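Local structure of endoglucanase (Clostridium thermocellum, 2YIK) at residues Q279-W284 with N319-G324; K304-Y309 with D345-A350; D412-Y417 with Y513-D518. The protein probably hydrolyses internal beta-1,4-glucosidic bonds of cellulose, as a family 9 glycoside hydrolase with endoglucanase activity. One frame throughout, in Å; residues are numbered along the deposited sequence.

Interaction 1 of 3, residues Q279-W284 with N319-G324. With CA (calcium ion), chain C.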
# COMPACT_ATOMS: atom_id res chain seq x y z
N GLN A 279 -8.75 -12.97 -6.21
CA GLN A 279 -7.98 -13.32 -7.40
C GLN A 279 -6.91 -12.33 -7.84
O GLN A 279 -5.84 -12.74 -8.30
CB GLN A 279 -8.91 -13.67 -8.57
CG GLN A 279 -9.71 -14.95 -8.34
CD GLN A 279 -11.06 -14.69 -7.71
OE1 GLN A 279 -11.25 -13.75 -6.94
NE2 GLN A 279 -12.02 -15.55 -8.03
N ASP A 280 -7.18 -11.03 -7.71
CA ASP A 280 -6.18 -10.04 -8.10
C ASP A 280 -4.99 -10.06 -7.14
O ASP A 280 -3.84 -10.02 -7.58
CB ASP A 280 -6.80 -8.65 -8.15
CG ASP A 280 -7.47 -8.27 -6.87
OD1 ASP A 280 -8.23 -9.11 -6.35
OD2 ASP A 280 -7.25 -7.15 -6.39
N ASP A 281 -5.25 -10.12 -5.83
CA ASP A 281 -4.17 -10.16 -4.85
C ASP A 281 -3.35 -11.44 -5.02
O ASP A 281 -2.12 -11.43 -4.88
CB ASP A 281 -4.72 -10.13 -3.42
CG ASP A 281 -5.69 -8.99 -3.18
OD1 ASP A 281 -5.26 -7.82 -3.12
OD2 ASP A 281 -6.88 -9.29 -3.04
N TYR A 282 -4.05 -12.54 -5.29
CA TYR A 282 -3.41 -13.83 -5.48
C TYR A 282 -2.45 -13.75 -6.68
O TYR A 282 -1.29 -14.16 -6.58
CB TYR A 282 -4.48 -14.90 -5.73
CG TYR A 282 -3.98 -16.33 -5.71
CD1 TYR A 282 -3.74 -16.99 -4.50
CD2 TYR A 282 -3.73 -17.02 -6.90
CE1 TYR A 282 -3.26 -18.30 -4.48
CE2 TYR A 282 -3.25 -18.32 -6.89
CZ TYR A 282 -3.02 -18.96 -5.68
OH TYR A 282 -2.52 -20.25 -5.67
N CYS A 283 -2.93 -13.21 -7.79
CA CYS A 283 -2.11 -13.08 -9.00
C CYS A 283 -0.96 -12.10 -8.81
O CYS A 283 0.13 -12.31 -9.33
CB CYS A 283 -2.99 -12.66 -10.19
SG CYS A 283 -4.12 -13.97 -10.72
N TRP A 284 -1.22 -11.03 -8.07
CA TRP A 284 -0.23 -9.99 -7.74
C TRP A 284 0.94 -10.65 -6.98
O TRP A 284 2.10 -10.45 -7.32
CB TRP A 284 -0.95 -8.93 -6.89
CG TRP A 284 -0.16 -7.84 -6.19
CD1 TRP A 284 -0.17 -7.59 -4.85
CD2 TRP A 284 0.57 -6.75 -6.79
NE1 TRP A 284 0.48 -6.41 -4.58
CE2 TRP A 284 0.93 -5.87 -5.75
CE3 TRP A 284 0.92 -6.42 -8.11
CZ2 TRP A 284 1.65 -4.69 -5.98
CZ3 TRP A 284 1.63 -5.24 -8.34
CH2 TRP A 284 1.98 -4.39 -7.27
N ASN A 319 -8.46 -2.19 -3.05
CA ASN A 319 -9.51 -3.15 -3.37
C ASN A 319 -9.42 -3.73 -4.79
O ASN A 319 -10.32 -4.44 -5.24
CB ASN A 319 -10.89 -2.50 -3.14
CG ASN A 319 -12.01 -3.52 -3.05
OD1 ASN A 319 -11.84 -4.61 -2.49
ND2 ASN A 319 -13.17 -3.17 -3.59
N ASP A 320 -8.34 -3.42 -5.50
CA ASP A 320 -8.15 -3.94 -6.85
C ASP A 320 -6.73 -3.71 -7.35
O ASP A 320 -6.37 -2.60 -7.74
CB ASP A 320 -9.12 -3.27 -7.82
CG ASP A 320 -9.12 -3.93 -9.19
OD1 ASP A 320 -8.05 -4.40 -9.64
OD2 ASP A 320 -10.19 -3.98 -9.82
N VAL A 321 -5.93 -4.77 -7.35
CA VAL A 321 -4.56 -4.66 -7.79
C VAL A 321 -4.32 -5.34 -9.14
O VAL A 321 -3.20 -5.75 -9.45
CB VAL A 321 -3.59 -5.23 -6.72
CG1 VAL A 321 -3.70 -4.39 -5.44
CG2 VAL A 321 -3.92 -6.71 -6.43
N TRP A 322 -5.37 -5.46 -9.95
CA TRP A 322 -5.24 -6.08 -11.27
C TRP A 322 -4.29 -5.29 -12.18
O TRP A 322 -3.51 -5.89 -12.92
CB TRP A 322 -6.61 -6.19 -11.96
CG TRP A 322 -7.46 -7.39 -11.56
CD1 TRP A 322 -8.76 -7.37 -11.15
CD2 TRP A 322 -7.07 -8.78 -11.61
NE1 TRP A 322 -9.21 -8.65 -10.92
CE2 TRP A 322 -8.19 -9.53 -11.16
CE3 TRP A 322 -5.88 -9.45 -11.92
CZ2 TRP A 322 -8.17 -10.94 -11.10
CZ3 TRP A 322 -5.86 -10.85 -11.85
CH2 TRP A 322 -6.99 -11.57 -11.41
N SER A 323 -4.36 -3.97 -12.15
CA SER A 323 -3.50 -3.17 -13.02
C SER A 323 -2.04 -3.31 -12.63
O SER A 323 -1.17 -3.36 -13.49
CB SER A 323 -3.92 -1.69 -13.03
OG SER A 323 -3.99 -1.14 -11.74
N GLY A 324 -1.76 -3.38 -11.33
CA GLY A 324 -0.39 -3.54 -10.89
C GLY A 324 0.09 -4.92 -11.32
O GLY A 324 1.22 -5.09 -11.79
CA CA C . -8.69 -7.82 -4.18
O HOH W 1 -7.13 -5.92 -3.33
O HOH W 2 -10.50 -6.91 -2.56
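This is a buried contact between the first turn of helix 279-293 and the turn that leads into helix 322-336, where D280 meets V321 and W322 beside a calcium ion. These three residues carry it. In D280, CG sits between the backbone N and the carbonyl carbon; chi1 of 54° turns the carboxylate to the metal, while CB lies over the W322 ring. Both carboxylate oxygens of D280 bind the calcium, OD1 at 2.6 Å and OD2 at 2.7 Å. The anti lone pair of D280 OD2 also takes the backbone N-H of V321, the N-cap residue of helix 322-336, at 2.9 Å and a nearly straight 169°. One carboxylate therefore ties the ion to the start of the other helix. D281 adds OD2 to the metal. Two waters and the carbonyl of K277 complete the calcium shell. One of these waters donates to D281 OD1, the other to N319 OD1, so N319 is linked to the ion through water; its ND2 is hydrogen-bonded to S276. The fold here is the (alpha/alpha)6 barrel of family 9 glycoside hydrolases, in which the core is built from helices. D320 forms an Asx turn, its OD1 accepting from W322 N at 2.9 Å. Its other carboxylate oxygen pairs with K277. D280 CB is 3.4 Å from the centroid of the five-membered ring of W322, only 11° off its normal, a CH-pi contact. C283 SG comes to the edge of the same indole, 3.7 Å from W322 CZ3. V321 CG2 packs against D280, D281 and W284, 3.7 Å from W284 CB. The far part of the W284 indole reaches along to the backbone of G324, where W284 CZ3 lies 3.4 Å from G324 C.

Interaction 2 of 3, residues K304-Y309 with D345-A350; sequences KYYDYY and DRYKRA
The hydroxyl of Y347, on helix 342-350, binds the backbone carbonyl of Y306, just past the end of helix 296-305. Y347 OH donates to Y306 O at 2.6 Å. The donor stands above the carbonyl plane, 42° out of it, with a C=O...donor angle of 138°, so no lone pair is met directly. Seen from the tyrosine, Y306 O lies at the edge of the Y347 ring and in its plane. Y347 has CG anti to its own N (chi1 170°), and this carries the ring across to the chain that follows helix 296-305. K353 NZ is a second partner of the hydroxyl. The Y306 and Y347 side chains cross at about a right angle. Their rings meet obliquely, with Y306 CD2 over one face of Y347 and 3.7 Å from Y347 CE1. Y308 CB lies 3.3 Å from Y347 OH. Within the (alpha/alpha)6 barrel fold of family 9, this is a loop after one helix meeting another helix. Y306 is the first residue to leave helix 296-305, and D307 then makes an Asx turn, its OD1 accepting from Y309 N. The two helices also come close at their C-terminal ends, where A350 CB lies 4.1 Å from K304 N. Elsewhere the Y306 side chain packs on helix 322-336 and on P364, while Y308 OH is hydrogen-bonded to the backbone N of D360.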
# COMPACT_ATOMS: atom_id res chain seq x y z
N LYS A 304 -3.41 -18.93 -14.25
CA LYS A 304 -4.67 -19.62 -13.96
C LYS A 304 -5.80 -18.67 -13.56
O LYS A 304 -6.96 -18.90 -13.91
CB LYS A 304 -4.44 -20.65 -12.83
CG LYS A 304 -5.64 -21.55 -12.51
CD LYS A 304 -5.27 -22.65 -11.48
CE LYS A 304 -4.08 -23.50 -11.95
NZ LYS A 304 -3.67 -24.59 -10.99
N TYR A 305 -5.48 -17.60 -12.85
CA TYR A 305 -6.51 -16.68 -12.40
C TYR A 305 -6.48 -15.26 -12.98
O TYR A 305 -7.41 -14.49 -12.75
CB TYR A 305 -6.48 -16.60 -10.87
CG TYR A 305 -6.69 -17.94 -10.19
CD1 TYR A 305 -7.96 -18.51 -10.10
CD2 TYR A 305 -5.61 -18.64 -9.64
CE1 TYR A 305 -8.16 -19.75 -9.48
CE2 TYR A 305 -5.79 -19.88 -9.02
CZ TYR A 305 -7.07 -20.43 -8.95
OH TYR A 305 -7.25 -21.65 -8.33
N TYR A 306 -5.44 -14.93 -13.72
CA TYR A 306 -5.31 -13.60 -14.31
C TYR A 306 -6.45 -13.22 -15.25
O TYR A 306 -6.71 -13.89 -16.25
CB TYR A 306 -3.97 -13.48 -15.06
CG TYR A 306 -3.73 -12.14 -15.73
CD1 TYR A 306 -3.98 -10.94 -15.05
CD2 TYR A 306 -3.21 -12.06 -17.02
CE1 TYR A 306 -3.72 -9.70 -15.65
CE2 TYR A 306 -2.94 -10.83 -17.63
CZ TYR A 306 -3.20 -9.65 -16.94
OH TYR A 306 -2.97 -8.42 -17.53
N ASP A 307 -7.14 -12.13 -14.91
CA ASP A 307 -8.25 -11.61 -15.71
C ASP A 307 -7.65 -10.55 -16.64
O ASP A 307 -7.47 -9.40 -16.25
CB ASP A 307 -9.31 -10.99 -14.79
CG ASP A 307 -10.55 -10.50 -15.54
OD1 ASP A 307 -10.54 -10.52 -16.79
OD2 ASP A 307 -11.53 -10.10 -14.87
N TYR A 308 -7.34 -10.96 -17.86
CA TYR A 308 -6.74 -10.08 -18.87
C TYR A 308 -7.63 -8.89 -19.18
O TYR A 308 -7.15 -7.86 -19.65
CB TYR A 308 -6.49 -10.89 -20.15
CG TYR A 308 -5.75 -10.17 -21.26
CD1 TYR A 308 -4.37 -9.99 -21.21
CD2 TYR A 308 -6.44 -9.72 -22.39
CE1 TYR A 308 -3.69 -9.38 -22.26
CE2 TYR A 308 -5.77 -9.11 -23.44
CZ TYR A 308 -4.39 -8.94 -23.37
OH TYR A 308 -3.72 -8.36 -24.41
N TYR A 309 -8.92 -9.03 -18.93
CA TYR A 309 -9.89 -7.97 -19.21
C TYR A 309 -10.07 -6.95 -18.10
O TYR A 309 -10.67 -5.90 -18.31
CB TYR A 309 -11.25 -8.60 -19.55
CG TYR A 309 -11.15 -9.67 -20.62
CD1 TYR A 309 -10.56 -9.38 -21.85
CD2 TYR A 309 -11.55 -10.99 -20.37
CE1 TYR A 309 -10.38 -10.37 -22.83
CE2 TYR A 309 -11.37 -11.99 -21.34
CZ TYR A 309 -10.77 -11.68 -22.56
OH TYR A 309 -10.56 -12.68 -23.50
N ASP A 345 0.98 -17.90 -25.06
CA ASP A 345 0.27 -19.13 -25.37
C ASP A 345 -0.00 -19.97 -24.13
O ASP A 345 -1.02 -20.65 -24.06
CB ASP A 345 1.03 -19.94 -26.42
CG ASP A 345 1.04 -19.25 -27.77
OD1 ASP A 345 0.19 -18.35 -27.98
OD2 ASP A 345 1.88 -19.61 -28.63
N ARG A 346 0.90 -19.91 -23.16
CA ARG A 346 0.71 -20.64 -21.90
C ARG A 346 -0.46 -19.99 -21.16
O ARG A 346 -1.31 -20.68 -20.58
CB ARG A 346 1.97 -20.59 -21.04
CG ARG A 346 3.03 -21.65 -21.37
CD ARG A 346 4.33 -21.41 -20.59
NE ARG A 346 4.16 -21.51 -19.14
CZ ARG A 346 5.07 -21.11 -18.25
NH1 ARG A 346 6.21 -20.58 -18.66
NH2 ARG A 346 4.83 -21.23 -16.94
N TYR A 347 -0.50 -18.67 -21.18
CA TYR A 347 -1.59 -17.96 -20.51
C TYR A 347 -2.94 -18.29 -21.15
O TYR A 347 -3.93 -18.49 -20.45
CB TYR A 347 -1.35 -16.45 -20.51
CG TYR A 347 -2.57 -15.70 -20.03
CD1 TYR A 347 -3.10 -15.93 -18.76
CD2 TYR A 347 -3.25 -14.82 -20.88
CE1 TYR A 347 -4.28 -15.31 -18.35
CE2 TYR A 347 -4.43 -14.20 -20.48
CZ TYR A 347 -4.95 -14.45 -19.22
OH TYR A 347 -6.12 -13.86 -18.83
N LYS A 348 -2.99 -18.32 -22.48
CA LYS A 348 -4.24 -18.64 -23.16
C LYS A 348 -4.72 -20.04 -22.77
O LYS A 348 -5.90 -20.25 -22.50
CB LYS A 348 -4.06 -18.55 -24.67
CG LYS A 348 -3.87 -17.14 -25.18
CD LYS A 348 -3.66 -17.13 -26.68
CE LYS A 348 -2.36 -16.45 -27.04
NZ LYS A 348 -2.16 -16.31 -28.51
N ARG A 349 -3.79 -21.00 -22.74
CA ARG A 349 -4.14 -22.37 -22.37
C ARG A 349 -4.65 -22.41 -20.93
O ARG A 349 -5.62 -23.10 -20.63
CB ARG A 349 -2.93 -23.30 -22.52
CG ARG A 349 -2.72 -23.86 -23.93
CD ARG A 349 -1.64 -24.96 -23.96
NE ARG A 349 -0.30 -24.42 -23.77
CZ ARG A 349 0.43 -23.86 -24.73
NH1 ARG A 349 -0.04 -23.79 -25.97
NH2 ARG A 349 1.64 -23.40 -24.46
N ALA A 350 -4.01 -21.64 -20.06
CA ALA A 350 -4.36 -21.60 -18.64
C ALA A 350 -5.71 -20.95 -18.31
O ALA A 350 -6.37 -21.34 -17.36
CB ALA A 350 -3.25 -20.90 -17.86

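Interaction 3 of 3, residues D412-Y417 with Y513-D518; sequences DTPSKY and YRFFGD
The backbones come nearest at P414 and F515, whose CA atoms are 6.1 Å apart, where the turn before helix 416-428 passes the C-terminal end of helix 499-516. D412 and R514 form a two-bond salt bridge across the contact. R514 presents its guanidinium side-on, through NE and NH2, and each nitrogen takes a different oxygen. R514 NE donates to D412 OD1 at 2.9 Å, nearly straight and on the syn lone pair. R514 NH2 donates to D412 OD2 at 2.9 Å, also from the syn side but 35° out of the carboxylate plane. Both oxygens lie close to the guanidinium plane, yet the two flat groups are turned 38° against each other, so the two-bond bridge is twisted rather than coplanar. The arginine chain is fully extended from CG to NE, which carries the charged group out to the aspartate. The remaining nitrogen, NH1, is hydrogen-bonded to Q144 OE1. F515 lies beside this bridge. F515 CE1 is 3.3 Å from D412 OD1, the ring and carboxylate planes standing at 71°. One face of the F515 ring has R514 CG over its rim, and the opposite face has P414 N. The P414 and F515 side chains run past each other in opposite directions, with P414 CD 3.6 Å from F515 CD1. P414 CB lies 3.8 Å from F516 CZ, oblique to the ring. The proline thus sits against both aromatic rings. After it comes S415, the N-cap of helix 416-428, whose OG accepts from Y417 N in a capping bond and is also hydrogen-bonded to D407 OD1. On the surface of the helical barrel, F515 rests on A418 of helix 416-428 and L404 of helix 392-408, while F516 packs on N419 and R422 of helix 416-428.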
# COMPACT_ATOMS: atom_id res chain seq x y z
N ASP A 412 12.37 3.92 -21.54
CA ASP A 412 12.73 4.68 -20.35
C ASP A 412 12.87 6.16 -20.70
O ASP A 412 13.89 6.80 -20.42
CB ASP A 412 14.04 4.15 -19.75
CG ASP A 412 14.30 4.68 -18.34
OD1 ASP A 412 13.37 5.22 -17.70
OD2 ASP A 412 15.45 4.55 -17.85
N THR A 413 11.83 6.70 -21.32
CA THR A 413 11.81 8.10 -21.71
C THR A 413 10.35 8.53 -21.60
O THR A 413 9.44 7.71 -21.80
CB THR A 413 12.33 8.28 -23.18
OG1 THR A 413 12.47 9.68 -23.47
CG2 THR A 413 11.36 7.67 -24.18
N PRO A 414 10.10 9.80 -21.24
CA PRO A 414 8.72 10.25 -21.12
C PRO A 414 7.98 10.36 -22.42
O PRO A 414 8.50 10.87 -23.43
CB PRO A 414 8.84 11.59 -20.43
CG PRO A 414 10.14 12.11 -20.96
CD PRO A 414 11.04 10.88 -20.90
N SER A 415 6.75 9.89 -22.36
CA SER A 415 5.82 9.88 -23.47
C SER A 415 4.59 10.69 -23.02
O SER A 415 4.62 11.38 -21.98
CB SER A 415 5.41 8.42 -23.79
OG SER A 415 4.44 7.85 -22.88
N LYS A 416 3.54 10.66 -23.84
CA LYS A 416 2.30 11.36 -23.54
C LYS A 416 1.79 10.87 -22.17
O LYS A 416 1.09 11.60 -21.47
CB LYS A 416 1.25 11.09 -24.64
CG LYS A 416 0.91 9.61 -24.84
CD LYS A 416 -0.14 9.43 -25.95
CE LYS A 416 -0.40 7.95 -26.17
NZ LYS A 416 -1.37 7.70 -27.28
N TYR A 417 2.11 9.63 -21.77
CA TYR A 417 1.64 9.14 -20.47
C TYR A 417 2.31 9.90 -19.32
O TYR A 417 1.64 10.47 -18.46
CB TYR A 417 1.87 7.63 -20.31
CG TYR A 417 1.09 6.81 -21.32
CD1 TYR A 417 -0.20 7.20 -21.72
CD2 TYR A 417 1.63 5.66 -21.88
CE1 TYR A 417 -0.91 6.47 -22.66
CE2 TYR A 417 0.92 4.92 -22.83
CZ TYR A 417 -0.35 5.33 -23.22
OH TYR A 417 -1.04 4.61 -24.17
N TYR A 513 10.40 12.56 -11.00
CA TYR A 513 11.74 13.09 -10.85
C TYR A 513 12.65 12.40 -11.86
O TYR A 513 13.57 13.01 -12.41
CB TYR A 513 12.27 12.83 -9.44
CG TYR A 513 13.63 13.46 -9.23
CD1 TYR A 513 13.76 14.85 -9.10
CD2 TYR A 513 14.78 12.69 -9.22
CE1 TYR A 513 15.02 15.45 -8.97
CE2 TYR A 513 16.04 13.27 -9.10
CZ TYR A 513 16.15 14.65 -8.98
OH TYR A 513 17.40 15.21 -8.85
N ARG A 514 12.38 11.13 -12.10
CA ARG A 514 13.16 10.36 -13.05
C ARG A 514 13.19 10.98 -14.44
O ARG A 514 14.25 11.09 -15.06
CB ARG A 514 12.61 8.94 -13.15
CG ARG A 514 13.38 8.03 -14.10
CD ARG A 514 12.78 6.63 -14.12
NE ARG A 514 13.61 5.67 -14.83
CZ ARG A 514 14.41 4.78 -14.25
NH1 ARG A 514 14.48 4.70 -12.93
NH2 ARG A 514 15.15 3.96 -14.99
N PHE A 515 12.03 11.39 -14.93
CA PHE A 515 11.94 11.96 -16.28
C PHE A 515 11.96 13.48 -16.36
O PHE A 515 12.32 14.03 -17.39
CB PHE A 515 10.65 11.48 -16.97
CG PHE A 515 10.53 9.98 -17.09
CD1 PHE A 515 11.51 9.23 -17.72
CD2 PHE A 515 9.40 9.33 -16.59
CE1 PHE A 515 11.38 7.85 -17.86
CE2 PHE A 515 9.26 7.95 -16.72
CZ PHE A 515 10.25 7.21 -17.36
N PHE A 516 11.59 14.16 -15.27
CA PHE A 516 11.51 15.62 -15.28
C PHE A 516 12.35 16.38 -14.25
O PHE A 516 12.27 17.61 -14.20
CB PHE A 516 10.05 16.05 -15.13
CG PHE A 516 9.11 15.41 -16.12
CD1 PHE A 516 9.24 15.67 -17.48
CD2 PHE A 516 8.12 14.53 -15.70
CE1 PHE A 516 8.41 15.07 -18.42
CE2 PHE A 516 7.28 13.92 -16.62
CZ PHE A 516 7.42 14.18 -17.98
N GLY A 517 13.15 15.69 -13.44
CA GLY A 517 13.94 16.40 -12.45
C GLY A 517 15.07 17.25 -13.02
O GLY A 517 15.73 16.82 -13.97
N ASP A 518 15.27 18.47 -12.48
CA ASP A 518 16.37 19.36 -12.91
C ASP A 518 17.27 19.51 -11.72
O ASP A 518 17.07 18.92 -10.66
CB ASP A 518 16.04 20.84 -13.18
CG ASP A 518 14.67 21.09 -13.68
OD1 ASP A 518 14.42 20.82 -14.87
OD2 ASP A 518 13.86 21.62 -12.89

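In the fold
Interaction 1 is core, interaction 2 partly buried and interaction 3 at the surface. Interactions 1 and 2 are neighbours, with centres 14 Å apart, and their segments alternate along the chain. They touch directly: W322 CH2 is 3.2 Å from Y305 O, and C283 SG packs on the backbone of Y305 and Y306. The chain leaving helix 296-305 thus touches both helices of interaction 1 and, in interaction 2, helix 342-350. Interaction 3 lies apart, with nearest atoms about 13 Å from either of the others, and joins helices 416-428 and 499-516. The chemistry differs too: metal-bound carboxylates and indole packing, then a hydroxyl-to-carbonyl bond among tyrosines, then an ion pair beside phenylalanine and proline.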